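Local coordinates for protein HTP-2 (Caenorhabditis elegans, PDB 4TZM) that binds a closure motif of its partner HTP-3 through its HORMA domain, and so probably takes part in assembling the meiotic chromosome axis, at residues Y47-F50 and S51-R55; L199-T202 and N203-S207; Q179-C182 and T183-E187; N68-T71 and E72-C76. One frame throughout, in Å; residues are numbered along the deposited sequence.

From the N terminus, contact 1 comes first, one turn of helix 35-56 close to the middle of the domain. Contact 4 follows, closing the hairpin between strands 65-69 and 75-79; it touches contact 1 where Val48 CG1 packs on Cys76 SG. Contact 3 lies at the C-terminal part of helix 164-185 and reaches back to the hairpin through Gln179, whose NE2 lies 2.7 Å from Ser75 O, a probable hydrogen bond. Contact 2, last in the chain, turns the backbone at the end of strand 193-201, its centre about 33 Å from that of contact 3. None nests or crosses: each closes before the next opens, and all four lie in the HORMA domain.

Contact 1: Y47-F50 and S51-R55; sequences YVVF and SAVLR
Ser51 and Tyr47 make a local, one-turn contact inside helix 35-56, in the buried middle of the HORMA domain. Ser51 turns its hydroxyl back along the helix: a chi1 of -73° sets OG beside the backbone N, from where it donates to Tyr47 O over a short 2.6 Å, close to the line of that C=O. The same oxygen takes the helical bond from Ser51 N at 3.2 Å, a donor standing well above the carbonyl plane, so two donors from one residue grip it. OG also stands over one face of the Tyr47 ring, toward its rim. Further round the turn the bonds are straighter. Val53 N reaches Val49 O at 2.9 Å, and Leu54 N meets Phe50 O at 3.0 Å with an N-H...O angle of 166°. Val53 CG2 also lies 3.2 Å from Val49 O and, more loosely, 4.4 Å from Val49 CG1. An alanine at Ser51 is likely to leave Leu79 N, which OG also bonds, without that partner, and Tyr47 O without the shorter of its two bonds. Tyr47 OH bonds Leu79 O, so both side chains hold strand 75-79 against this side of the helix, while Phe50 packs on Ile108 and Leu110 of strand 105-113 and Val49 and Val53 lie against Met127 and Phe125 of strand 123-133.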
ATOM      1  N   TYR A  47      -0.631  -5.370  -1.301  1.00 44.44           N
ATOM      2  CA  TYR A  47      -0.614  -6.665  -0.626  1.00 45.50           C
ATOM      3  C   TYR A  47       0.635  -6.846   0.233  1.00 48.68           C
ATOM      4  O   TYR A  47       0.560  -7.334   1.362  1.00 47.64           O
ATOM      5  CB  TYR A  47      -0.717  -7.794  -1.662  1.00 42.38           C
ATOM      6  CG  TYR A  47      -0.423  -9.187  -1.134  1.00 46.03           C
ATOM      7  CD1 TYR A  47      -1.391  -9.922  -0.453  1.00 47.69           C
ATOM      8  CD2 TYR A  47       0.819  -9.776  -1.337  1.00 47.03           C
ATOM      9  CE1 TYR A  47      -1.121 -11.202   0.024  1.00 44.25           C
ATOM     10  CE2 TYR A  47       1.098 -11.046  -0.868  1.00 47.40           C
ATOM     11  CZ  TYR A  47       0.127 -11.756  -0.189  1.00 48.47           C
ATOM     12  OH  TYR A  47       0.409 -13.022   0.276  1.00 47.82           O
ATOM     13  N   VAL A  48       1.782  -6.442  -0.301  1.00 47.70           N
ATOM     14  CA  VAL A  48       3.049  -6.661   0.384  1.00 46.03           C
ATOM     15  C   VAL A  48       3.237  -5.695   1.546  1.00 43.59           C
ATOM     16  O   VAL A  48       3.578  -6.110   2.651  1.00 47.38           O
ATOM     17  CB  VAL A  48       4.236  -6.537  -0.582  1.00 44.28           C
ATOM     18  CG1 VAL A  48       5.554  -6.539   0.185  1.00 47.22           C
ATOM     19  CG2 VAL A  48       4.206  -7.671  -1.596  1.00 40.95           C
ATOM     20  N   VAL A  49       3.000  -4.410   1.307  1.00 43.17           N
ATOM     21  CA  VAL A  49       3.238  -3.410   2.339  1.00 47.85           C
ATOM     22  C   VAL A  49       2.268  -3.567   3.506  1.00 46.07           C
ATOM     23  O   VAL A  49       2.685  -3.564   4.659  1.00 49.30           O
ATOM     24  CB  VAL A  49       3.155  -1.977   1.764  1.00 49.88           C
ATOM     25  CG1 VAL A  49       3.375  -0.954   2.863  1.00 52.74           C
ATOM     26  CG2 VAL A  49       4.196  -1.799   0.675  1.00 46.69           C
ATOM     27  N   PHE A  50       0.982  -3.738   3.216  1.00 46.84           N
ATOM     28  CA  PHE A  50       0.003  -3.886   4.293  1.00 47.92           C
ATOM     29  C   PHE A  50       0.143  -5.204   5.041  1.00 47.24           C
ATOM     30  O   PHE A  50      -0.212  -5.287   6.217  1.00 51.38           O
ATOM     31  CB  PHE A  50      -1.418  -3.722   3.756  1.00 46.75           C
ATOM     32  CG  PHE A  50      -1.806  -2.292   3.571  1.00 49.31           C
ATOM     33  CD1 PHE A  50      -1.884  -1.446   4.665  1.00 52.65           C
ATOM     34  CD2 PHE A  50      -2.060  -1.780   2.314  1.00 49.49           C
ATOM     35  CE1 PHE A  50      -2.226  -0.117   4.511  1.00 53.54           C
ATOM     36  CE2 PHE A  50      -2.406  -0.449   2.152  1.00 51.61           C
ATOM     37  CZ  PHE A  50      -2.487   0.383   3.254  1.00 52.27           C
ATOM     38  N   SER A  51       0.673  -6.225   4.376  1.00 45.17           N
ATOM     39  CA  SER A  51       1.020  -7.466   5.063  1.00 46.21           C
ATOM     40  C   SER A  51       2.135  -7.217   6.063  1.00 46.27           C
ATOM     41  O   SER A  51       2.072  -7.669   7.208  1.00 49.04           O
ATOM     42  CB  SER A  51       1.451  -8.546   4.073  1.00 48.68           C
ATOM     43  OG  SER A  51       0.343  -9.039   3.351  1.00 48.19           O
ATOM     44  N   ALA A  52       3.161  -6.502   5.613  1.00 47.44           N
ATOM     45  CA  ALA A  52       4.285  -6.142   6.463  1.00 44.46           C
ATOM     46  C   ALA A  52       3.815  -5.341   7.672  1.00 46.08           C
ATOM     47  O   ALA A  52       4.242  -5.600   8.792  1.00 52.65           O
ATOM     48  CB  ALA A  52       5.321  -5.357   5.669  1.00 41.65           C
ATOM     49  N   VAL A  53       2.921  -4.381   7.451  1.00 44.37           N
ATOM     50  CA  VAL A  53       2.420  -3.560   8.550  1.00 49.38           C
ATOM     51  C   VAL A  53       1.648  -4.394   9.567  1.00 55.74           C
ATOM     52  O   VAL A  53       1.887  -4.286  10.771  1.00 57.31           O
ATOM     53  CB  VAL A  53       1.509  -2.426   8.052  1.00 50.86           C
ATOM     54  CG1 VAL A  53       0.944  -1.655   9.236  1.00 52.74           C
ATOM     55  CG2 VAL A  53       2.273  -1.499   7.125  1.00 49.60           C
ATOM     56  N   LEU A  54       0.727  -5.225   9.080  1.00 56.48           N
ATOM     57  CA  LEU A  54      -0.057  -6.094   9.955  1.00 56.86           C
ATOM     58  C   LEU A  54       0.836  -6.994  10.808  1.00 54.48           C
ATOM     59  O   LEU A  54       0.611  -7.140  12.008  1.00 49.80           O
ATOM     60  CB  LEU A  54      -1.030  -6.949   9.137  1.00 58.00           C
ATOM     61  CG  LEU A  54      -2.254  -6.266   8.520  1.00 57.93           C
ATOM     62  CD1 LEU A  54      -2.993  -7.232   7.608  1.00 60.00           C
ATOM     63  CD2 LEU A  54      -3.186  -5.736   9.597  1.00 58.51           C
ATOM     64  N   ARG A  55       1.856  -7.585  10.195  1.00 57.24           N
ATOM     65  CA  ARG A  55       2.741  -8.491  10.921  1.00 61.15           C
ATOM     66  C   ARG A  55       3.665  -7.734  11.875  1.00 61.17           C
ATOM     67  O   ARG A  55       3.718  -8.036  13.066  1.00 59.31           O
ATOM     68  CB  ARG A  55       3.569  -9.331   9.946  1.00 62.68           C
ATOM     69  CG  ARG A  55       4.668 -10.152  10.609  1.00 64.66           C
ATOM     70  CD  ARG A  55       4.110 -11.262  11.489  1.00 72.90           C
ATOM     71  NE  ARG A  55       4.939 -11.451  12.675  1.00 84.30           N
ATOM     72  CZ  ARG A  55       4.551 -11.156  13.912  1.00 86.50           C
ATOM     73  NH1 ARG A  55       3.331 -10.683  14.132  1.00 82.85           N
ATOM     74  NH2 ARG A  55       5.378 -11.347  14.930  1.00 92.14           N
TER

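Contact 2: L199-T202 and N203-S207; sequences LKYT and NDAPS
Thr202 and Ala205 close a beta turn of type I geometry where strand 193-201 runs out, and the snug side of this local contact is theirs. Ala205 N gives a weak hydrogen bond back to Thr202 O at 3.3 Å, and Ala205 CB sits equally near that oxygen. From there the methyl meets Tyr201 CB at 4.0 Å, an apolar touch on the root of the tyrosine rather than squarely on its ring. The strand leading in is packed as well: Leu199 and Lys200 pair with the bound peptide in an antiparallel ladder, and Tyr201 packs on the peptide backbone.

The loose side belongs to Asn203 and Asp204, the two exposed residues at the corner of the turn. The Asp204 carboxylate comes no nearer to Thr202 OG1 than 3.9 Å, measured from CG, and its OD2 makes a long, weak ion pair with Arg140.

Across the turn itself there is thus one weak bond and one methyl contact, and the polar groups of its strand side are spent on neighbouring segments: Thr202 OG1, swung by a chi1 of 59° off the turn's own bond, goes weakly to Gly103 O and Phe104 O, and Tyr201 OH bonds Ile211 N.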
ATOM      1  N   LEU A 199     -11.302   3.060   3.023  1.00 60.29           N
ATOM      2  CA  LEU A 199     -10.826   3.639   1.776  1.00 57.74           C
ATOM      3  C   LEU A 199     -11.659   4.829   1.312  1.00 59.63           C
ATOM      4  O   LEU A 199     -12.763   5.067   1.799  1.00 60.26           O
ATOM      5  CB  LEU A 199     -10.763   2.560   0.683  1.00 54.55           C
ATOM      6  CG  LEU A 199     -11.998   1.754   0.283  1.00 54.26           C
ATOM      7  CD1 LEU A 199     -12.882   2.522  -0.682  1.00 53.95           C
ATOM      8  CD2 LEU A 199     -11.578   0.434  -0.338  1.00 52.29           C
ATOM      9  N   LYS A 200     -11.103   5.577   0.366  1.00 58.59           N
ATOM     10  CA  LYS A 200     -11.773   6.736  -0.190  1.00 60.41           C
ATOM     11  C   LYS A 200     -11.805   6.622  -1.706  1.00 58.37           C
ATOM     12  O   LYS A 200     -10.771   6.428  -2.342  1.00 54.20           O
ATOM     13  CB  LYS A 200     -11.069   8.023   0.239  1.00 63.18           C
ATOM     14  CG  LYS A 200     -11.657   9.299  -0.334  1.00 68.03           C
ATOM     15  CD  LYS A 200     -10.852  10.510   0.112  1.00 72.62           C
ATOM     16  CE  LYS A 200     -11.409  11.802  -0.464  1.00 78.84           C
ATOM     17  NZ  LYS A 200     -10.555  12.967  -0.103  1.00 81.75           N
ATOM     18  N   TYR A 201     -12.998   6.725  -2.278  1.00 62.16           N
ATOM     19  CA  TYR A 201     -13.158   6.664  -3.723  1.00 60.55           C
ATOM     20  C   TYR A 201     -12.760   7.998  -4.344  1.00 59.89           C
ATOM     21  O   TYR A 201     -12.786   9.035  -3.680  1.00 60.99           O
ATOM     22  CB  TYR A 201     -14.601   6.316  -4.094  1.00 61.17           C
ATOM     23  CG  TYR A 201     -15.069   4.944  -3.647  1.00 61.29           C
ATOM     24  CD1 TYR A 201     -15.620   4.750  -2.386  1.00 63.63           C
ATOM     25  CD2 TYR A 201     -14.983   3.848  -4.497  1.00 61.53           C
ATOM     26  CE1 TYR A 201     -16.060   3.501  -1.979  1.00 64.58           C
ATOM     27  CE2 TYR A 201     -15.421   2.594  -4.099  1.00 63.17           C
ATOM     28  CZ  TYR A 201     -15.958   2.426  -2.840  1.00 65.95           C
ATOM     29  OH  TYR A 201     -16.394   1.179  -2.445  1.00 68.15           O
ATOM     30  N   THR A 202     -12.380   7.969  -5.616  1.00 60.73           N
ATOM     31  CA  THR A 202     -12.101   9.195  -6.354  1.00 63.98           C
ATOM     32  C   THR A 202     -13.407   9.835  -6.820  1.00 72.32           C
ATOM     33  O   THR A 202     -14.474   9.223  -6.726  1.00 72.19           O
ATOM     34  CB  THR A 202     -11.197   8.934  -7.572  1.00 58.19           C
ATOM     35  OG1 THR A 202     -11.829   7.994  -8.449  1.00 54.20           O
ATOM     36  CG2 THR A 202      -9.849   8.380  -7.130  1.00 55.11           C
ATOM     37  N   ASN A 203     -13.324  11.065  -7.320  1.00 81.11           N
ATOM     38  CA  ASN A 203     -14.500  11.770  -7.823  1.00 89.44           C
ATOM     39  C   ASN A 203     -15.035  11.132  -9.101  1.00 93.16           C
ATOM     40  O   ASN A 203     -16.230  11.209  -9.394  1.00 93.62           O
ATOM     41  CB  ASN A 203     -14.178  13.246  -8.080  1.00 92.68           C
ATOM     42  CG  ASN A 203     -13.558  13.931  -6.877  1.00 96.90           C
ATOM     43  OD1 ASN A 203     -13.705  13.477  -5.742  1.00 98.75           O
ATOM     44  ND2 ASN A 203     -12.860  15.035  -7.121  1.00 98.97           N
ATOM     45  N   ASP A 204     -14.139  10.502  -9.857  1.00 96.13           N
ATOM     46  CA  ASP A 204     -14.494   9.863 -11.121  1.00 97.49           C
ATOM     47  C   ASP A 204     -15.337   8.610 -10.902  1.00 94.22           C
ATOM     48  O   ASP A 204     -16.086   8.194 -11.785  1.00 95.43           O
ATOM     49  CB  ASP A 204     -13.234   9.500 -11.914  1.00 99.66           C
ATOM     50  CG  ASP A 204     -12.046  10.378 -11.568  1.00101.92           C
ATOM     51  OD1 ASP A 204     -12.245  11.439 -10.939  1.00104.45           O
ATOM     52  OD2 ASP A 204     -10.909  10.007 -11.931  1.00100.60           O
ATOM     53  N   ALA A 205     -15.201   8.011  -9.723  1.00 89.20           N
ATOM     54  CA  ALA A 205     -15.891   6.769  -9.391  1.00 86.83           C
ATOM     55  C   ALA A 205     -17.408   6.913  -9.465  1.00 88.91           C
ATOM     56  O   ALA A 205     -17.983   7.803  -8.839  1.00 92.62           O
ATOM     57  CB  ALA A 205     -15.478   6.295  -8.006  1.00 86.21           C
ATOM     58  N   PRO A 206     -18.062   6.030 -10.238  1.00 87.36           N
ATOM     59  CA  PRO A 206     -19.525   6.006 -10.335  1.00 88.75           C
ATOM     60  C   PRO A 206     -20.164   5.595  -9.013  1.00 89.29           C
ATOM     61  O   PRO A 206     -19.495   4.990  -8.174  1.00 83.93           O
ATOM     62  CB  PRO A 206     -19.796   4.951 -11.417  1.00 87.73           C
ATOM     63  CG  PRO A 206     -18.495   4.784 -12.144  1.00 85.69           C
ATOM     64  CD  PRO A 206     -17.436   5.031 -11.120  1.00 84.21           C
ATOM     65  N   SER A 207     -21.441   5.914  -8.835  1.00 94.91           N
ATOM     66  CA  SER A 207     -22.132   5.598  -7.589  1.00 97.55           C
ATOM     67  C   SER A 207     -22.446   4.108  -7.479  1.00 95.71           C
ATOM     68  O   SER A 207     -22.523   3.567  -6.375  1.00 93.26           O
ATOM     69  CB  SER A 207     -23.418   6.418  -7.468  1.00104.68           C
ATOM     70  OG  SER A 207     -23.126   7.787  -7.246  1.00108.06           O
TER

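Contact 3: Q179-C182 and T183-E187; sequences QFLC and TKVLE
Phe180 and Leu181 pack on Lys184, Val185 and Leu186 near the C-terminal end of helix 164-185. Leu181 carries the inner side. Its CB points away from the turn, but the chain beyond it comes back, a chi1 of 172° sending CG along the helix toward the residues that follow: CG comes to 3.9 Å from Leu186 CG, and CD1 settles 3.7 Å from that atom and 3.9 Å from Val185 CG1. The tip thus lies across both branched side chains. Its backbone oxygen is just as busy. Leu181 O takes Val185 N at 3.2 Å from above the carbonyl plane and Leu186 N at 2.8 Å almost head-on, the latter an i to i+5 bond that widens the last turn into a pi-type one. Two residues earlier, at Gln179 O, Thr183 OG1 donates at 2.9 Å in the carbonyl plane, beside the longer bond from Thr183 N.

On the exposed side the Phe180 ring meets Val185 CG2 with CE2 at 3.5 Å. Its CE1 lies 3.7 Å from Lys184 CB, Phe180 and Lys184 crossing at about a right angle. Leu181 and Leu186 both press on Phe125 of strand 123-133; Cys182 touches Phe125 and also Gln56 of helix 35-56.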
ATOM      1  N   GLN A 179       9.586  -2.027   8.321  1.00 48.90           N
ATOM      2  CA  GLN A 179      10.185  -2.916   9.311  1.00 51.95           C
ATOM      3  C   GLN A 179      10.975  -2.144  10.359  1.00 57.03           C
ATOM      4  O   GLN A 179      10.965  -2.503  11.531  1.00 62.99           O
ATOM      5  CB  GLN A 179      11.088  -3.944   8.633  1.00 55.06           C
ATOM      6  CG  GLN A 179      10.331  -4.911   7.742  1.00 59.95           C
ATOM      7  CD  GLN A 179      11.246  -5.844   6.984  1.00 63.53           C
ATOM      8  OE1 GLN A 179      12.461  -5.649   6.953  1.00 62.87           O
ATOM      9  NE2 GLN A 179      10.668  -6.870   6.365  1.00 63.34           N
ATOM     10  N   PHE A 180      11.651  -1.078   9.943  1.00 56.44           N
ATOM     11  CA  PHE A 180      12.422  -0.278  10.888  1.00 57.92           C
ATOM     12  C   PHE A 180      11.506   0.561  11.781  1.00 58.94           C
ATOM     13  O   PHE A 180      11.705   0.625  12.996  1.00 62.74           O
ATOM     14  CB  PHE A 180      13.414   0.623  10.155  1.00 54.88           C
ATOM     15  CG  PHE A 180      14.062   1.643  11.043  1.00 58.02           C
ATOM     16  CD1 PHE A 180      15.059   1.278  11.932  1.00 57.99           C
ATOM     17  CD2 PHE A 180      13.667   2.969  10.994  1.00 56.60           C
ATOM     18  CE1 PHE A 180      15.649   2.218  12.754  1.00 57.41           C
ATOM     19  CE2 PHE A 180      14.255   3.913  11.813  1.00 56.72           C
ATOM     20  CZ  PHE A 180      15.246   3.537  12.695  1.00 57.53           C
ATOM     21  N   LEU A 181      10.506   1.198  11.174  1.00 54.85           N
ATOM     22  CA  LEU A 181       9.529   2.011  11.900  1.00 57.48           C
ATOM     23  C   LEU A 181       8.787   1.214  12.973  1.00 62.53           C
ATOM     24  O   LEU A 181       8.680   1.645  14.125  1.00 63.67           O
ATOM     25  CB  LEU A 181       8.511   2.612  10.926  1.00 52.06           C
ATOM     26  CG  LEU A 181       7.295   3.344  11.498  1.00 50.40           C
ATOM     27  CD1 LEU A 181       7.733   4.562  12.291  1.00 52.78           C
ATOM     28  CD2 LEU A 181       6.333   3.741  10.387  1.00 44.60           C
ATOM     29  N   CYS A 182       8.273   0.050  12.593  1.00 61.90           N
ATOM     30  CA  CYS A 182       7.426  -0.728  13.492  1.00 66.11           C
ATOM     31  C   CYS A 182       8.216  -1.404  14.606  1.00 71.91           C
ATOM     32  O   CYS A 182       7.685  -1.641  15.690  1.00 78.28           O
ATOM     33  CB  CYS A 182       6.636  -1.772  12.698  1.00 57.92           C
ATOM     34  SG  CYS A 182       5.486  -1.067  11.502  1.00 63.86           S
ATOM     35  N   THR A 183       9.480  -1.711  14.333  1.00 69.75           N
ATOM     36  CA  THR A 183      10.331  -2.423  15.286  1.00 74.30           C
ATOM     37  C   THR A 183      11.135  -1.498  16.204  1.00 71.38           C
ATOM     38  O   THR A 183      11.150  -1.691  17.420  1.00 70.17           O
ATOM     39  CB  THR A 183      11.314  -3.355  14.549  1.00 79.91           C
ATOM     40  OG1 THR A 183      10.574  -4.308  13.776  1.00 83.32           O
ATOM     41  CG2 THR A 183      12.214  -4.087  15.533  1.00 82.64           C
ATOM     42  N   LYS A 184      11.792  -0.493  15.626  1.00 70.80           N
ATOM     43  CA  LYS A 184      12.748   0.336  16.369  1.00 70.35           C
ATOM     44  C   LYS A 184      12.241   1.737  16.732  1.00 67.33           C
ATOM     45  O   LYS A 184      12.865   2.422  17.536  1.00 70.52           O
ATOM     46  CB  LYS A 184      14.050   0.474  15.571  1.00 69.25           C
ATOM     47  CG  LYS A 184      14.674  -0.841  15.138  1.00 69.75           C
ATOM     48  CD  LYS A 184      15.301  -1.578  16.307  1.00 77.25           C
ATOM     49  CE  LYS A 184      16.055  -2.812  15.836  1.00 82.01           C
ATOM     50  NZ  LYS A 184      16.911  -3.386  16.913  1.00 87.29           N
ATOM     51  N   VAL A 185      11.127   2.167  16.146  1.00 64.84           N
ATOM     52  CA  VAL A 185      10.643   3.531  16.370  1.00 68.97           C
ATOM     53  C   VAL A 185       9.319   3.596  17.128  1.00 72.51           C
ATOM     54  O   VAL A 185       9.216   4.270  18.153  1.00 71.45           O
ATOM     55  CB  VAL A 185      10.471   4.296  15.039  1.00 66.23           C
ATOM     56  CG1 VAL A 185       9.914   5.690  15.300  1.00 67.06           C
ATOM     57  CG2 VAL A 185      11.796   4.378  14.299  1.00 64.88           C
ATOM     58  N   LEU A 186       8.307   2.900  16.617  1.00 75.50           N
ATOM     59  CA  LEU A 186       6.981   2.918  17.227  1.00 73.39           C
ATOM     60  C   LEU A 186       6.940   2.157  18.549  1.00 74.77           C
ATOM     61  O   LEU A 186       7.602   1.129  18.710  1.00 73.89           O
ATOM     62  CB  LEU A 186       5.941   2.334  16.270  1.00 68.33           C
ATOM     63  CG  LEU A 186       5.625   3.143  15.012  1.00 66.28           C
ATOM     64  CD1 LEU A 186       4.528   2.469  14.197  1.00 59.58           C
ATOM     65  CD2 LEU A 186       5.231   4.564  15.383  1.00 68.38           C
ATOM     66  N   GLU A 187       6.166   2.678  19.496  1.00 76.99           N
ATOM     67  CA  GLU A 187       5.833   1.944  20.709  1.00 83.43           C
ATOM     68  C   GLU A 187       4.899   0.796  20.343  1.00 77.67           C
ATOM     69  O   GLU A 187       4.236   0.845  19.304  1.00 74.47           O
ATOM     70  CB  GLU A 187       5.165   2.856  21.740  1.00 92.90           C
ATOM     71  CG  GLU A 187       6.064   3.311  22.882  1.00104.38           C
ATOM     72  CD  GLU A 187       5.269   3.902  24.031  1.00115.04           C
ATOM     73  OE1 GLU A 187       4.031   4.015  23.900  1.00117.81           O
ATOM     74  OE2 GLU A 187       5.877   4.249  25.066  1.00118.92           O
TER

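Contact 4: N68-T71 and E72-C76; sequences NYIT and ENLSC
Tyr69 lays one ring face over Ser75 CB, a CH-pi contact across the end of the hairpin with CB 4.0 Å from the ring centroid and 17° off its normal. The two are a non-hydrogen-bonded pair, so no backbone bond joins them directly. Beside them Asn68 and Cys76 form the hydrogen-bonded pair: Asn68 N meets Cys76 O at 2.9 Å, and Cys76 N returns to Asn68 O. Toward the loop Ile70 and Thr71 both face Leu74, a classic beta bulge, in which Leu74 O takes Ile70 N at 3.0 Å and Thr71 N weakly at 3.5 Å. Thr71 also starts the turn. A weak bond from Leu74 N to Thr71 O closes the beta turn 71-74, and the hydroxyl, brought over the loop by a chi1 of 76°, makes an ST turn: OG1 accepts Asn73 N at 3.2 Å and, weakly, Leu74 N. On the side away from Tyr69, Ile70 CD1 fits against both Leu74 CD2 and Cys76 SG, 3.8 Å from each, the isoleucine and leucine side by side and pointing the same way.

A glycine instead of Tyr69 has no ring to offer, and would probably leave Ser75 CB uncovered and Thr23 without its packing partner, opening a gap on that side of the hairpin.

Further out, Tyr69 packs on Thr23, and Ile70 on Trp24. Helix 164-185 runs along the other side, with Val175 against Ile70, Arg168 and Val172 against Thr71, and Gln179 touching Leu74.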
ATOM      1  N   ASN A  68       8.489 -14.479   2.720  1.00 79.68           N
ATOM      2  CA  ASN A  68       8.815 -14.170   1.338  1.00 81.73           C
ATOM      3  C   ASN A  68      10.063 -13.304   1.268  1.00 79.65           C
ATOM      4  O   ASN A  68      10.528 -12.791   2.286  1.00 77.71           O
ATOM      5  CB  ASN A  68       7.648 -13.463   0.648  1.00 80.89           C
ATOM      6  CG  ASN A  68       6.654 -14.430   0.043  1.00 86.05           C
ATOM      7  OD1 ASN A  68       6.865 -14.949  -1.053  1.00 86.86           O
ATOM      8  ND2 ASN A  68       5.556 -14.674   0.751  1.00 89.55           N
ATOM      9  N   TYR A  69      10.601 -13.150   0.062  1.00 78.89           N
ATOM     10  CA  TYR A  69      11.757 -12.294  -0.167  1.00 79.71           C
ATOM     11  C   TYR A  69      11.473 -11.301  -1.287  1.00 77.16           C
ATOM     12  O   TYR A  69      10.850 -11.648  -2.291  1.00 78.13           O
ATOM     13  CB  TYR A  69      12.994 -13.124  -0.519  1.00 82.45           C
ATOM     14  CG  TYR A  69      13.591 -13.915   0.624  1.00 86.30           C
ATOM     15  CD1 TYR A  69      13.012 -15.103   1.055  1.00 88.93           C
ATOM     16  CD2 TYR A  69      14.750 -13.485   1.256  1.00 87.54           C
ATOM     17  CE1 TYR A  69      13.565 -15.834   2.095  1.00 92.40           C
ATOM     18  CE2 TYR A  69      15.310 -14.207   2.295  1.00 91.63           C
ATOM     19  CZ  TYR A  69      14.713 -15.382   2.710  1.00 94.30           C
ATOM     20  OH  TYR A  69      15.266 -16.106   3.745  1.00 99.45           O
ATOM     21  N   ILE A  70      11.928 -10.069  -1.103  1.00 75.52           N
ATOM     22  CA  ILE A  70      11.849  -9.048  -2.139  1.00 73.86           C
ATOM     23  C   ILE A  70      13.171  -8.994  -2.889  1.00 74.54           C
ATOM     24  O   ILE A  70      13.206  -8.859  -4.111  1.00 74.45           O
ATOM     25  CB  ILE A  70      11.530  -7.673  -1.543  1.00 73.22           C
ATOM     26  CG1 ILE A  70      10.300  -7.774  -0.643  1.00 73.48           C
ATOM     27  CG2 ILE A  70      11.315  -6.646  -2.645  1.00 70.25           C
ATOM     28  CD1 ILE A  70      10.170  -6.635   0.319  1.00 75.48           C
ATOM     29  N   THR A  71      14.262  -9.083  -2.135  1.00 75.87           N
ATOM     30  CA  THR A  71      15.589  -9.294  -2.699  1.00 79.29           C
ATOM     31  C   THR A  71      16.234 -10.446  -1.940  1.00 87.21           C
ATOM     32  O   THR A  71      15.648 -10.971  -0.995  1.00 89.44           O
ATOM     33  CB  THR A  71      16.477  -8.037  -2.612  1.00 75.66           C
ATOM     34  OG1 THR A  71      16.949  -7.869  -1.272  1.00 76.48           O
ATOM     35  CG2 THR A  71      15.701  -6.801  -3.028  1.00 72.14           C
ATOM     36  N   GLU A  72      17.433 -10.842  -2.348  1.00 91.55           N
ATOM     37  CA  GLU A  72      18.133 -11.932  -1.677  1.00 96.58           C
ATOM     38  C   GLU A  72      18.476 -11.550  -0.243  1.00 95.93           C
ATOM     39  O   GLU A  72      18.558 -12.407   0.639  1.00 98.66           O
ATOM     40  CB  GLU A  72      19.405 -12.305  -2.437  1.00103.09           C
ATOM     41  CG  GLU A  72      19.166 -12.894  -3.814  1.00108.29           C
ATOM     42  CD  GLU A  72      20.463 -13.212  -4.531  1.00116.69           C
ATOM     43  OE1 GLU A  72      21.528 -12.758  -4.061  1.00119.29           O
ATOM     44  OE2 GLU A  72      20.421 -13.917  -5.561  1.00120.59           O
ATOM     45  N   ASN A  73      18.661 -10.253  -0.021  1.00 92.77           N
ATOM     46  CA  ASN A  73      19.068  -9.727   1.276  1.00 93.27           C
ATOM     47  C   ASN A  73      17.885  -9.407   2.190  1.00 86.83           C
ATOM     48  O   ASN A  73      18.029  -9.385   3.413  1.00 88.62           O
ATOM     49  CB  ASN A  73      19.910  -8.463   1.078  1.00 98.10           C
ATOM     50  CG  ASN A  73      21.092  -8.388   2.025  1.00104.39           C
ATOM     51  OD1 ASN A  73      20.929  -8.160   3.224  1.00107.51           O
ATOM     52  ND2 ASN A  73      22.292  -8.570   1.485  1.00106.68           N
ATOM     53  N   LEU A  74      16.723  -9.157   1.593  1.00 78.13           N
ATOM     54  CA  LEU A  74      15.581  -8.623   2.334  1.00 74.26           C
ATOM     55  C   LEU A  74      14.345  -9.518   2.277  1.00 75.12           C
ATOM     56  O   LEU A  74      13.892  -9.914   1.201  1.00 71.89           O
ATOM     57  CB  LEU A  74      15.225  -7.228   1.811  1.00 70.23           C
ATOM     58  CG  LEU A  74      13.996  -6.560   2.432  1.00 66.99           C
ATOM     59  CD1 LEU A  74      14.263  -6.152   3.875  1.00 64.78           C
ATOM     60  CD2 LEU A  74      13.552  -5.365   1.599  1.00 64.10           C
ATOM     61  N   SER A  75      13.802  -9.818   3.452  1.00 75.33           N
ATOM     62  CA  SER A  75      12.629 -10.671   3.565  1.00 70.44           C
ATOM     63  C   SER A  75      11.471  -9.936   4.225  1.00 68.63           C
ATOM     64  O   SER A  75      11.658  -8.901   4.862  1.00 68.01           O
ATOM     65  CB  SER A  75      12.957 -11.929   4.364  1.00 71.97           C
ATOM     66  OG  SER A  75      13.046 -11.637   5.749  1.00 71.89           O
ATOM     67  N   CYS A  76      10.273 -10.489   4.081  1.00 68.56           N
ATOM     68  CA  CYS A  76       9.082  -9.911   4.687  1.00 67.86           C
ATOM     69  C   CYS A  76       8.031 -10.993   4.887  1.00 67.67           C
ATOM     70  O   CYS A  76       8.148 -12.090   4.335  1.00 67.50           O
ATOM     71  CB  CYS A  76       8.527  -8.780   3.822  1.00 68.76           C
ATOM     72  SG  CYS A  76       8.160  -9.255   2.119  1.00 67.28           S
TER